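Local structure of fimbrium subunit Fim1C (Bacteroides vulgatus, 4QB7) at residues D213-I218 against V273-G278; T169-I174 against N317-G322. The protein is probably a component of the tip of fimbriae, the cell-surface filaments that mediate adhesion and biofilm formation. All blocks are in the same frame, centred on the assembly; numbering follows the deposited sequence.

Contact 1 (D213-I218 against V273-G278). With SO4 (sulfate ion), chain Q.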
loop_
_atom_site.group_PDB
_atom_site.type_symbol
_atom_site.label_atom_id
_atom_site.label_comp_id
_atom_site.label_asym_id
_atom_site.label_seq_id
_atom_site.Cartn_x
_atom_site.Cartn_y
_atom_site.Cartn_z
ATOM N N ASP A 213 -10.431 12.415 1.709
ATOM C CA ASP A 213 -9.477 11.335 1.924
ATOM C C ASP A 213 -10.142 9.934 1.686
ATOM O O ASP A 213 -10.114 9.048 2.541
ATOM C CB ASP A 213 -8.848 11.481 3.330
ATOM C CG ASP A 213 -7.913 10.391 3.794
ATOM O OD1 ASP A 213 -7.085 9.938 2.985
ATOM O OD2 ASP A 213 -8.016 9.990 4.969
ATOM N N THR A 214 -10.768 9.769 0.517
ATOM C CA THR A 214 -11.421 8.531 0.124
ATOM C C THR A 214 -11.140 8.225 -1.329
ATOM O O THR A 214 -10.857 9.123 -2.130
ATOM C CB THR A 214 -12.970 8.545 0.342
ATOM O OG1 THR A 214 -13.582 9.464 -0.539
ATOM C CG2 THR A 214 -13.400 8.799 1.767
ATOM N N TRP A 215 -11.252 6.928 -1.656
ATOM C CA TRP A 215 -11.152 6.327 -2.975
ATOM C C TRP A 215 -12.535 6.102 -3.567
ATOM O O TRP A 215 -13.480 5.712 -2.864
ATOM C CB TRP A 215 -10.448 4.966 -2.878
ATOM C CG TRP A 215 -8.986 5.036 -2.601
ATOM C CD1 TRP A 215 -8.375 4.900 -1.393
ATOM C CD2 TRP A 215 -7.938 5.234 -3.564
ATOM N NE1 TRP A 215 -7.009 4.966 -1.546
ATOM C CE2 TRP A 215 -6.714 5.184 -2.867
ATOM C CE3 TRP A 215 -7.915 5.426 -4.955
ATOM C CZ2 TRP A 215 -5.483 5.299 -3.513
ATOM C CZ3 TRP A 215 -6.691 5.549 -5.594
ATOM C CH2 TRP A 215 -5.496 5.495 -4.876
ATOM N N GLU A 216 -12.637 6.289 -4.873
ATOM C CA GLU A 216 -13.842 5.995 -5.630
ATOM C C GLU A 216 -13.425 5.323 -6.963
ATOM O O GLU A 216 -12.245 5.335 -7.305
ATOM C CB GLU A 216 -14.711 7.238 -5.812
ATOM C CG GLU A 216 -14.029 8.385 -6.526
ATOM C CD GLU A 216 -14.984 9.439 -7.042
ATOM O OE1 GLU A 216 -15.916 9.805 -6.292
ATOM O OE2 GLU A 216 -14.814 9.886 -8.199
ATOM N N ALA A 217 -14.371 4.700 -7.680
ATOM C CA ALA A 217 -14.085 4.025 -8.950
ATOM C C ALA A 217 -13.730 5.020 -10.032
ATOM O O ALA A 217 -14.127 6.188 -9.943
ATOM C CB ALA A 217 -15.289 3.216 -9.393
ATOM N N ILE A 218 -13.033 4.550 -11.089
ATOM C CA ILE A 218 -12.765 5.414 -12.238
ATOM C C ILE A 218 -14.098 5.548 -13.035
ATOM O O ILE A 218 -14.985 4.704 -12.912
ATOM C CB ILE A 218 -11.542 5.014 -13.115
ATOM C CG1 ILE A 218 -11.619 3.603 -13.656
ATOM C CG2 ILE A 218 -10.237 5.267 -12.401
ATOM C CD1 ILE A 218 -11.031 3.477 -15.038
ATOM N N VAL A 273 -10.412 -1.919 -0.235
ATOM C CA VAL A 273 -11.793 -2.291 -0.561
ATOM C C VAL A 273 -12.691 -1.495 0.402
ATOM O O VAL A 273 -12.459 -1.517 1.613
ATOM C CB VAL A 273 -12.053 -3.831 -0.502
ATOM C CG1 VAL A 273 -13.509 -4.144 -0.777
ATOM C CG2 VAL A 273 -11.171 -4.572 -1.501
ATOM N N ASN A 274 -13.678 -0.769 -0.133
ATOM C CA ASN A 274 -14.630 0.038 0.644
ATOM C C ASN A 274 -13.936 0.963 1.634
ATOM O O ASN A 274 -14.403 1.129 2.763
ATOM C CB ASN A 274 -15.640 -0.850 1.363
ATOM C CG ASN A 274 -16.519 -1.594 0.419
ATOM O OD1 ASN A 274 -17.022 -1.046 -0.566
ATOM N ND2 ASN A 274 -16.698 -2.869 0.690
ATOM N N ASN A 275 -12.821 1.568 1.192
ATOM C CA ASN A 275 -12.012 2.478 1.971
ATOM C C ASN A 275 -11.655 1.884 3.337
ATOM O O ASN A 275 -11.008 0.843 3.379
ATOM C CB ASN A 275 -12.676 3.851 2.103
ATOM C CG ASN A 275 -12.621 4.606 0.807
ATOM O OD1 ASN A 275 -11.577 5.118 0.417
ATOM N ND2 ASN A 275 -13.709 4.585 0.057
ATOM N N LYS A 276 -12.021 2.558 4.448
ATOM C CA LYS A 276 -11.612 2.115 5.790
ATOM C C LYS A 276 -12.464 0.937 6.340
ATOM O O LYS A 276 -12.125 0.371 7.385
ATOM C CB LYS A 276 -11.599 3.315 6.756
ATOM C CG LYS A 276 -10.174 3.859 6.942
ATOM C CD LYS A 276 -10.092 5.355 7.269
ATOM C CE LYS A 276 -8.655 5.870 7.290
ATOM N NZ LYS A 276 -8.577 7.310 7.673
ATOM N N ASN A 277 -13.492 0.511 5.590
ATOM C CA ASN A 277 -14.396 -0.562 5.998
ATOM C C ASN A 277 -13.992 -1.978 5.561
ATOM O O ASN A 277 -14.412 -2.936 6.207
ATOM C CB ASN A 277 -15.782 -0.281 5.460
ATOM C CG ASN A 277 -16.462 0.853 6.158
ATOM O OD1 ASN A 277 -16.203 1.160 7.333
ATOM N ND2 ASN A 277 -17.381 1.468 5.454
ATOM N N GLY A 278 -13.259 -2.099 4.461
ATOM C CA GLY A 278 -12.849 -3.385 3.937
ATOM C C GLY A 278 -13.943 -4.176 3.242
ATOM O O GLY A 278 -15.069 -3.698 3.045
HETATM S S SO4 Q . -17.275 3.922 -5.399
HETATM O O1 SO4 Q . -18.230 2.941 -4.856
HETATM O O2 SO4 Q . -17.644 4.304 -6.771
HETATM O O3 SO4 Q . -17.273 5.112 -4.541
HETATM O O4 SO4 Q . -15.945 3.323 -5.382
HETATM O O HOH W 1 -10.398 9.639 6.651
#

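Contact 2 (T169-I174 against N317-G322)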
loop_
_atom_site.group_PDB
_atom_site.type_symbol
_atom_site.label_atom_id
_atom_site.label_comp_id
_atom_site.label_asym_id
_atom_site.label_seq_id
_atom_site.Cartn_x
_atom_site.Cartn_y
_atom_site.Cartn_z
ATOM N N THR A 169 -3.914 -0.254 1.218
ATOM C CA THR A 169 -3.956 -1.328 2.196
ATOM C C THR A 169 -2.643 -2.111 2.055
ATOM O O THR A 169 -2.141 -2.309 0.934
ATOM C CB THR A 169 -5.223 -2.189 2.087
ATOM O OG1 THR A 169 -5.310 -2.987 3.259
ATOM C CG2 THR A 169 -5.250 -3.082 0.880
ATOM N N GLN A 170 -2.060 -2.501 3.180
ATOM C CA GLN A 170 -0.858 -3.320 3.138
ATOM C C GLN A 170 -1.147 -4.779 3.523
ATOM O O GLN A 170 -1.828 -5.015 4.524
ATOM C CB GLN A 170 0.223 -2.770 4.063
ATOM C CG GLN A 170 1.573 -3.399 3.763
ATOM C CD GLN A 170 2.618 -3.085 4.778
ATOM O OE1 GLN A 170 3.361 -3.952 5.213
ATOM N NE2 GLN A 170 2.746 -1.842 5.153
ATOM N N ILE A 171 -0.636 -5.745 2.729
ATOM C CA ILE A 171 -0.635 -7.180 3.051
ATOM C C ILE A 171 0.794 -7.379 3.503
ATOM O O ILE A 171 1.692 -7.510 2.655
ATOM C CB ILE A 171 -1.114 -8.155 1.929
ATOM C CG1 ILE A 171 -2.499 -7.783 1.340
ATOM C CG2 ILE A 171 -1.087 -9.589 2.404
ATOM C CD1 ILE A 171 -3.586 -7.220 2.369
ATOM N N ALA A 172 1.029 -7.161 4.825
ATOM C CA ALA A 172 2.365 -7.206 5.440
ATOM C C ALA A 172 2.991 -8.593 5.349
ATOM O O ALA A 172 4.210 -8.704 5.195
ATOM C CB ALA A 172 2.277 -6.781 6.888
ATOM N N ASN A 173 2.160 -9.645 5.460
ATOM C CA ASN A 173 2.599 -11.026 5.367
ATOM C C ASN A 173 1.443 -11.992 5.313
ATOM O O ASN A 173 0.314 -11.654 5.626
ATOM C CB ASN A 173 3.513 -11.408 6.545
ATOM C CG ASN A 173 4.761 -12.119 6.111
ATOM O OD1 ASN A 173 4.719 -13.084 5.362
ATOM N ND2 ASN A 173 5.904 -11.624 6.530
ATOM N N ILE A 174 1.753 -13.208 4.882
ATOM C CA ILE A 174 0.906 -14.391 4.867
ATOM C C ILE A 174 1.791 -15.455 5.510
ATOM O O ILE A 174 2.866 -15.762 4.988
ATOM C CB ILE A 174 0.323 -14.759 3.494
ATOM C CG1 ILE A 174 -0.508 -13.590 2.949
ATOM C CG2 ILE A 174 -0.539 -16.011 3.643
ATOM C CD1 ILE A 174 -0.869 -13.645 1.542
ATOM N N ASN A 317 -14.290 -7.471 6.236
ATOM C CA ASN A 317 -13.658 -6.266 6.778
ATOM C C ASN A 317 -12.114 -6.369 6.640
ATOM O O ASN A 317 -11.363 -6.033 7.556
ATOM C CB ASN A 317 -14.139 -5.996 8.230
ATOM C CG ASN A 317 -15.654 -5.925 8.367
ATOM O OD1 ASN A 317 -16.363 -5.324 7.545
ATOM N ND2 ASN A 317 -16.193 -6.567 9.396
ATOM N N THR A 318 -11.660 -6.852 5.480
ATOM C CA THR A 318 -10.242 -6.985 5.152
ATOM C C THR A 318 -9.949 -6.089 3.942
ATOM O O THR A 318 -10.878 -5.680 3.236
ATOM C CB THR A 318 -9.831 -8.453 4.957
ATOM O OG1 THR A 318 -8.427 -8.562 5.183
ATOM C CG2 THR A 318 -10.179 -8.996 3.598
ATOM N N PHE A 319 -8.652 -5.822 3.696
ATOM C CA PHE A 319 -8.132 -4.908 2.684
ATOM C C PHE A 319 -8.627 -3.476 3.045
ATOM O O PHE A 319 -9.097 -2.721 2.187
ATOM C CB PHE A 319 -8.490 -5.357 1.255
ATOM C CG PHE A 319 -7.499 -6.263 0.558
ATOM C CD1 PHE A 319 -7.071 -7.448 1.152
ATOM C CD2 PHE A 319 -7.097 -6.004 -0.752
ATOM C CE1 PHE A 319 -6.243 -8.353 0.450
ATOM C CE2 PHE A 319 -6.266 -6.907 -1.448
ATOM C CZ PHE A 319 -5.835 -8.065 -0.836
ATOM N N LYS A 320 -8.516 -3.124 4.348
ATOM C CA LYS A 320 -8.918 -1.827 4.907
ATOM C C LYS A 320 -7.881 -0.743 4.614
ATOM O O LYS A 320 -6.675 -0.969 4.796
ATOM C CB LYS A 320 -9.098 -1.918 6.432
ATOM C CG LYS A 320 -10.299 -2.690 6.922
ATOM C CD LYS A 320 -10.265 -2.836 8.448
ATOM C CE LYS A 320 -11.639 -2.609 9.019
ATOM N NZ LYS A 320 -11.771 -3.153 10.392
ATOM N N LYS A 321 -8.350 0.447 4.208
ATOM C CA LYS A 321 -7.487 1.614 3.980
ATOM C C LYS A 321 -6.712 1.957 5.245
ATOM O O LYS A 321 -7.288 1.980 6.335
ATOM C CB LYS A 321 -8.351 2.807 3.563
ATOM C CG LYS A 321 -7.595 4.023 3.117
ATOM C CD LYS A 321 -8.570 5.054 2.544
ATOM C CE LYS A 321 -7.971 6.440 2.421
ATOM N NZ LYS A 321 -7.617 6.992 3.740
ATOM N N GLY A 322 -5.418 2.190 5.092
ATOM C CA GLY A 322 -4.548 2.574 6.192
ATOM C C GLY A 322 -4.306 1.512 7.244
ATOM O O GLY A 322 -3.894 1.843 8.363
#

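Contact 1 (D213-I218 against V273-G278)
The carboxamide of N275 faces the backbone of W215 and makes two hydrogen bonds with it. W215 N donates to N275 OD1 over 2.8 Å, and the link is nearly straight (174° at the hydrogen). In return N275 ND2 reaches W215 O at 3.1 Å, equally straight. Each donor lies in the plane of the carbonyl it meets and on a lone pair, and W215 O sits almost in the amide plane of N275, so the flat group is held at both of its ends against rotation. N275 CG stands beside its own backbone N (chi1 -73°), which sends the amide out of a tight turn that fits type II', closed by N277 N to N274 O at 3.0 Å.

The same amide oxygen has a side contact with the tryptophan: N275 OD1 also lies at the edge of the indole, in its plane, 3.5 Å from W215 CB. The ring itself leads away from the loop, where NE1 bonds to V167 O and Y208 meets it edge-to-face.

The charged part is looser. K276, extended beyond CG, brings NZ to 3.8 Å from D213 OD2, a long salt bridge bridged by a water that donates to OD2 and accepts from NZ. The other oxygen, D213 OD1, is engaged by Y208 OH and K321 NZ. Further along the strand, a sulfate ion, probably from the crystallisation liquor, takes only weak bonds from A217 N and also meets Y203 OH.

D213 and T214 together face K209, forming a G1 beta bulge where the strand at 214-217 turns back on strand 203-209. The II' turn thus completes the edge of strand 214-217 with a side-chain amide in place of a neighbouring strand's backbone.

Contact 2 (T169-I174 against N317-G322)
T169 and I171, two residues apart on strand 159-178, both turn toward the loop at 317-322, and F319 receives them both. This is the close-packed part of the contact. I171 CD1 lies 3.5 Å from F319 CE1, with I171 CG1 also close to F319 CE1 and CZ. T169 CG2 approaches from the other end, 3.8 Å from F319 CD2, and also lies near CB and CG. Both methyls come in obliquely to the ring, and both side chains run at about a right angle to that of F319. The phenyl group is further enclosed by F270, whose ring meets it with planes about 30° apart, and by L202, L285 and Y327.

One polar bond accompanies this packing. T169 OG1 donates to K320 O over 2.9 Å, from above the carbonyl plane (50° out of it) and not on a lone pair. With OG1 anti to the backbone N (chi1 -167°), the hydroxyl faces the loop backbone while CG2 is left for the ring, so a single threonine serves both kinds of contact.

The loop is the lead-in to strand 323-331, which pairs in parallel with strand 159-178 in the main sheet of this fimbrillin-like fold, of the transthyretin clan. Backbone bonds from Q170 to T323 and H325 carry on the pairing just past the loop, and H325 NE2 also accepts from K320 N.

Beyond K320 O the contact is sparse. The side chain of K320 leaves the backbone on the side away from the strand and is partly exposed, as is G322, where the loop gives way to strand 323-331.

The two contacts have centres about 13 Å apart and share a seam between their loops, since 273-278 lies directly against 317-322. Two probable backbone hydrogen bonds join them, V273 N to F319 O at 2.9 Å and N275 O to K321 N at 2.8 Å, with the two loops running in the same direction. Contact 1 thus ties the edge strand at 214-217 to a loop that is itself attached to the one anchored on strand 159-178 in contact 2. In sequence, both segments of contact 1 fall between the two segments of contact 2. The sulfate belongs to the contact 1 side.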